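Local coordinates for F420-dependent methylenetetrahydromethanopterin dehydrogenase (Methanopyrus kandleri, PDB 1QV9), which catalyses the reversible, coenzyme F420-dependent reduction of methenyl-tetrahydromethanopterin to methylene-tetrahydromethanopterin in methanogenesis from carbon dioxide, at residues A[8-13]-A[18-23]; A[67-72]-A[159-164]. All coordinates share one frame; numbering follows the deposited sequence. Where two conformers were deposited one is given.

Interaction 1 of 2, residues A[8-13]-A[18-23]; sequences FIKCGN and MMMDML
Lys-10, on strand 4-10, reaches across to Met-18, Met-20 and Asp-21. From CB the chain leaves beside the backbone N (chi1 -58°) and then runs extended to its tip; its contacts begin at CG, with CE and NZ carrying the rest. CG rests on the terminal methyl of selenomethionine Met-20, 3.9 Å from Met-20 CE. Farther out, Lys-10 CE lies 3.3 Å from Asp-21 OD1 and also borders Met-20 CE, the lysine and aspartate side chains crossing at about a right angle. NZ ends in a salt bridge of 2.7 Å to Asp-21 OD1, meeting that oxygen on its syn side and 22° out of the carboxylate plane. The same nitrogen makes a weak hydrogen bond of 2.9 Å to Met-18 O and another to Ser-17 O, so the ammonium is shared between one carboxylate and two backbone carbonyls. Asp-21 OD2 bonds instead to Ser-41 OG of a neighbouring subunit, which extends the polar network across the hexamer.

Phe-8, two residues earlier on the strand, points to the same side. Asp-21 CB lies over the centre of its ring, 3.7 Å from the centroid and 10° off the normal, a CH-pi contact. Met-20 takes the ring edge: its selenium lies there in a Met-aromatic contact, and Met-20 CE approaches Phe-8 CD2 to 3.8 Å. With a leucine in place of Phe-8, the flat face under Asp-21 CB would be lost and the Met-20 methyl group would probably be freer to turn.

The largely buried contact joins the first strand to the helix region of the beta-alpha-beta unit formed by strand 4-10, helix 15-19 and strand 33-39, an element characteristic of parallel alpha/beta domains.

Interaction 2 of 2, residues A[67-72]-A[159-164]; sequences FIVYGG and EAFDEL
Phe-67 turns one face of its ring to Leu-164, whose CD2 methyl stands 3.8 Å above the plane and over the centre. The line from the ring centroid to that methyl is only 9° off the normal, which identifies a CH-pi contact. The two side chains come from opposite directions; Phe-67 CG sits between its own backbone N and carbonyl carbon (chi1 60°). At the edge of the same Phe-67 ring, in its plane, lies the CG2 methyl of Val-69.

Phe-161, one turn earlier on the helix than Leu-164, adds a second ring. Its CD2 is 3.9 Å from Phe-67 CE1; the two side chains run obliquely to each other while their ring planes are nearly parallel. Its outer end meets Val-69: Phe-161 CE2 is 3.5 Å from Val-69 CG2, and Phe-161 CZ is 3.9 Å from Val-69 CG1.

This is a helix packed on one face of a parallel alpha/beta sheet. Strand 67-71 and the 159-164 segment of helix 153-169 run nearly antiparallel, at 159°, with their axes 11.7 Å apart at closest approach. Phe-67 and Val-69, two residues apart on the strand, supply the sheet's half of the contact, whereas Phe-161 and Leu-164, three apart, supply the helix's half. No hydrogen bond crosses between the segments. Strand 94-99 continues the apolar layer, Ile-97 touching Phe-161 and Val-95 touching Leu-164.

How the interactions relate
The two contacts share one parallel sheet, in which strands 4-10 and 67-71 are neighbours, and their centres are about 10 Å apart. Backbone bonding ties the strands: Ile-9 N to Val-69 O measures 2.7 Å and Ile-9 O to Gly-71 N 2.9 Å, both probable hydrogen bonds. Side chains meet as well, with Phe-8 CD2 3.6 Å from Val-69 CB, so the aromatic group of interaction 1 adjoins the apolar layer of interaction 2. Leu-24 touches both Phe-8 and Phe-161. Interaction 1 reaches the second subunit, whereas no other chain touches interaction 2; a bound magnesium ion lies about 10 Å from the Leu-164 side chain.

Interaction 1 of 2, residues A[8-13]-A[18-23]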
# COMPACT_ATOMS: atom_id res chain seq x y z
N PHE A 8 1.58 -37.01 -16.12
CA PHE A 8 2.49 -35.94 -15.69
C PHE A 8 3.36 -36.53 -14.59
O PHE A 8 2.84 -37.18 -13.69
CB PHE A 8 1.71 -34.75 -15.12
CG PHE A 8 0.97 -33.98 -16.18
CD1 PHE A 8 -0.29 -34.39 -16.62
CD2 PHE A 8 1.55 -32.83 -16.74
CE1 PHE A 8 -0.98 -33.66 -17.61
CE2 PHE A 8 0.84 -32.08 -17.73
CZ PHE A 8 -0.42 -32.50 -18.16
N ILE A 9 4.67 -36.30 -14.65
CA ILE A 9 5.58 -36.82 -13.61
C ILE A 9 6.17 -35.61 -12.91
O ILE A 9 6.70 -34.71 -13.57
CB ILE A 9 6.71 -37.65 -14.24
CG1 ILE A 9 6.14 -38.73 -15.15
CG2 ILE A 9 7.60 -38.25 -13.15
CD1 ILE A 9 7.23 -39.43 -16.02
N LYS A 10 6.11 -35.58 -11.57
CA LYS A 10 6.59 -34.43 -10.81
C LYS A 10 7.63 -34.86 -9.79
O LYS A 10 7.32 -35.62 -8.85
CB LYS A 10 5.42 -33.74 -10.06
CG LYS A 10 4.30 -33.25 -10.97
CD LYS A 10 3.23 -32.45 -10.24
CE LYS A 10 2.10 -32.06 -11.22
NZ LYS A 10 1.20 -31.02 -10.66
N CYS A 11 8.87 -34.40 -9.98
CA CYS A 11 9.98 -34.69 -9.07
C CYS A 11 10.67 -33.38 -8.76
O CYS A 11 11.15 -32.68 -9.68
CB CYS A 11 10.97 -35.67 -9.71
SG CYS A 11 10.27 -37.29 -10.11
N GLY A 12 10.77 -33.03 -7.48
CA GLY A 12 11.34 -31.74 -7.13
C GLY A 12 10.20 -30.74 -7.29
O GLY A 12 9.10 -31.15 -7.65
N ASN A 13 10.43 -29.47 -7.03
CA ASN A 13 9.30 -28.55 -7.24
C ASN A 13 9.69 -27.28 -7.96
O ASN A 13 10.70 -26.65 -7.66
CB ASN A 13 8.65 -28.18 -5.91
CG ASN A 13 7.34 -27.41 -6.10
OD1 ASN A 13 6.40 -27.87 -6.80
ND2 ASN A 13 7.27 -26.22 -5.50
N MSE A 18 4.06 -27.42 -10.46
CA MSE A 18 2.97 -27.51 -9.47
C MSE A 18 1.64 -27.42 -10.20
O MSE A 18 0.74 -28.24 -9.99
CB MSE A 18 3.00 -26.34 -8.46
CG MSE A 18 4.06 -26.42 -7.38
SE MSE A 18 3.77 -25.12 -5.93
CE MSE A 18 1.88 -25.33 -5.73
N MSE A 19 1.53 -26.41 -11.06
CA MSE A 19 0.29 -26.09 -11.79
C MSE A 19 0.03 -26.66 -13.18
O MSE A 19 -1.13 -26.66 -13.61
CB MSE A 19 0.16 -24.56 -11.92
CG MSE A 19 -0.34 -23.81 -10.67
SE MSE A 19 -2.24 -23.87 -10.62
CE MSE A 19 -2.59 -23.88 -8.73
N MSE A 20 1.06 -27.12 -13.87
CA MSE A 20 0.92 -27.57 -15.27
C MSE A 20 -0.30 -28.35 -15.66
O MSE A 20 -0.97 -27.95 -16.61
CB MSE A 20 2.19 -28.28 -15.76
CG MSE A 20 2.58 -29.50 -14.99
SE MSE A 20 4.30 -30.15 -15.64
CE MSE A 20 4.42 -31.68 -14.54
N ASP A 21 -0.64 -29.40 -14.91
CA ASP A 21 -1.80 -30.18 -15.31
C ASP A 21 -3.12 -29.46 -15.03
O ASP A 21 -4.06 -29.54 -15.82
CB ASP A 21 -1.80 -31.56 -14.62
CG ASP A 21 -1.63 -31.46 -13.09
OD1 ASP A 21 -0.60 -30.90 -12.65
OD2 ASP A 21 -2.53 -31.93 -12.34
N MSE A 22 -3.19 -28.74 -13.91
CA MSE A 22 -4.44 -28.08 -13.59
C MSE A 22 -4.80 -26.93 -14.50
O MSE A 22 -5.98 -26.57 -14.62
CB MSE A 22 -4.45 -27.67 -12.12
CG MSE A 22 -4.36 -28.91 -11.27
SE MSE A 22 -4.47 -28.58 -9.40
CE MSE A 22 -2.71 -27.96 -9.08
N LEU A 23 -3.80 -26.32 -15.13
CA LEU A 23 -4.07 -25.24 -16.07
C LEU A 23 -4.84 -25.75 -17.28
O LEU A 23 -5.40 -24.94 -18.05
CB LEU A 23 -2.75 -24.63 -16.57
CG LEU A 23 -1.91 -23.91 -15.52
CD1 LEU A 23 -0.50 -23.65 -16.14
CD2 LEU A 23 -2.57 -22.62 -15.07

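Interaction 2 of 2, residues A[67-72]-A[159-164]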
# COMPACT_ATOMS: atom_id res chain seq x y z
N PHE A 67 0.80 -38.55 -24.61
CA PHE A 67 2.10 -37.93 -24.33
C PHE A 67 2.34 -37.96 -22.83
O PHE A 67 1.40 -38.20 -22.05
CB PHE A 67 2.20 -36.48 -24.88
CG PHE A 67 1.17 -35.50 -24.33
CD1 PHE A 67 1.46 -34.69 -23.24
CD2 PHE A 67 -0.06 -35.34 -24.94
CE1 PHE A 67 0.57 -33.75 -22.77
CE2 PHE A 67 -0.98 -34.39 -24.48
CZ PHE A 67 -0.67 -33.58 -23.38
N ILE A 68 3.60 -37.81 -22.45
CA ILE A 68 4.04 -37.80 -21.05
C ILE A 68 4.82 -36.52 -20.80
O ILE A 68 5.57 -36.07 -21.66
CB ILE A 68 4.92 -39.01 -20.76
CG1 ILE A 68 4.09 -40.27 -20.97
CG2 ILE A 68 5.45 -38.97 -19.31
CD1 ILE A 68 4.82 -41.58 -20.78
N VAL A 69 4.61 -35.90 -19.63
CA VAL A 69 5.29 -34.67 -19.29
C VAL A 69 6.07 -34.89 -18.02
O VAL A 69 5.57 -35.49 -17.07
CB VAL A 69 4.28 -33.49 -19.05
CG1 VAL A 69 5.04 -32.20 -18.76
CG2 VAL A 69 3.35 -33.34 -20.25
N TYR A 70 7.33 -34.49 -18.00
CA TYR A 70 8.14 -34.58 -16.78
C TYR A 70 8.43 -33.13 -16.40
O TYR A 70 8.93 -32.37 -17.23
CB TYR A 70 9.44 -35.32 -17.02
CG TYR A 70 10.39 -35.24 -15.85
CD1 TYR A 70 11.28 -34.16 -15.69
CD2 TYR A 70 10.33 -36.20 -14.83
CE1 TYR A 70 12.09 -34.04 -14.54
CE2 TYR A 70 11.14 -36.09 -13.69
CZ TYR A 70 12.01 -35.02 -13.55
OH TYR A 70 12.86 -34.95 -12.45
N GLY A 71 8.11 -32.75 -15.17
CA GLY A 71 8.35 -31.38 -14.73
C GLY A 71 9.11 -31.35 -13.40
O GLY A 71 8.82 -32.14 -12.49
N GLY A 72 10.07 -30.44 -13.29
CA GLY A 72 10.82 -30.29 -12.06
C GLY A 72 12.04 -29.46 -12.34
O GLY A 72 12.33 -29.16 -13.52
N GLU A 159 -1.52 -22.67 -23.50
CA GLU A 159 -1.67 -22.74 -24.96
C GLU A 159 -0.86 -23.83 -25.59
O GLU A 159 -1.33 -24.56 -26.48
CB GLU A 159 -1.30 -21.41 -25.61
CG GLU A 159 -2.27 -20.29 -25.39
CD GLU A 159 -1.81 -19.02 -26.10
OE1 GLU A 159 -0.69 -19.02 -26.69
OE2 GLU A 159 -2.56 -18.03 -26.06
N ALA A 160 0.39 -23.97 -25.15
CA ALA A 160 1.25 -24.99 -25.72
C ALA A 160 0.67 -26.39 -25.51
O ALA A 160 0.70 -27.24 -26.42
CB ALA A 160 2.64 -24.92 -25.12
N PHE A 161 0.15 -26.66 -24.32
CA PHE A 161 -0.42 -27.97 -24.06
C PHE A 161 -1.76 -28.16 -24.71
O PHE A 161 -2.07 -29.27 -25.14
CB PHE A 161 -0.49 -28.25 -22.54
CG PHE A 161 0.79 -28.74 -21.97
CD1 PHE A 161 1.51 -27.97 -21.08
CD2 PHE A 161 1.33 -29.95 -22.41
CE1 PHE A 161 2.77 -28.38 -20.61
CE2 PHE A 161 2.58 -30.36 -21.97
CZ PHE A 161 3.31 -29.58 -21.06
N ASP A 162 -2.56 -27.10 -24.83
CA ASP A 162 -3.86 -27.23 -25.49
C ASP A 162 -3.63 -27.61 -26.98
O ASP A 162 -4.39 -28.42 -27.52
CB ASP A 162 -4.66 -25.95 -25.35
CG ASP A 162 -5.46 -25.91 -24.02
OD1 ASP A 162 -5.83 -24.80 -23.58
OD2 ASP A 162 -5.75 -26.99 -23.46
N GLU A 163 -2.60 -27.04 -27.60
CA GLU A 163 -2.27 -27.37 -29.00
C GLU A 163 -1.87 -28.85 -29.10
O GLU A 163 -2.30 -29.58 -30.01
CB GLU A 163 -1.12 -26.48 -29.47
CG GLU A 163 -0.65 -26.74 -30.92
CD GLU A 163 0.66 -26.02 -31.25
OE1 GLU A 163 0.73 -24.78 -31.08
OE2 GLU A 163 1.63 -26.69 -31.70
N LEU A 164 -1.04 -29.32 -28.17
CA LEU A 164 -0.61 -30.72 -28.18
C LEU A 164 -1.80 -31.67 -27.94
O LEU A 164 -1.88 -32.76 -28.54
CB LEU A 164 0.45 -30.90 -27.08
CG LEU A 164 1.40 -32.09 -27.22
CD1 LEU A 164 2.21 -31.99 -28.52
CD2 LEU A 164 2.32 -32.13 -26.00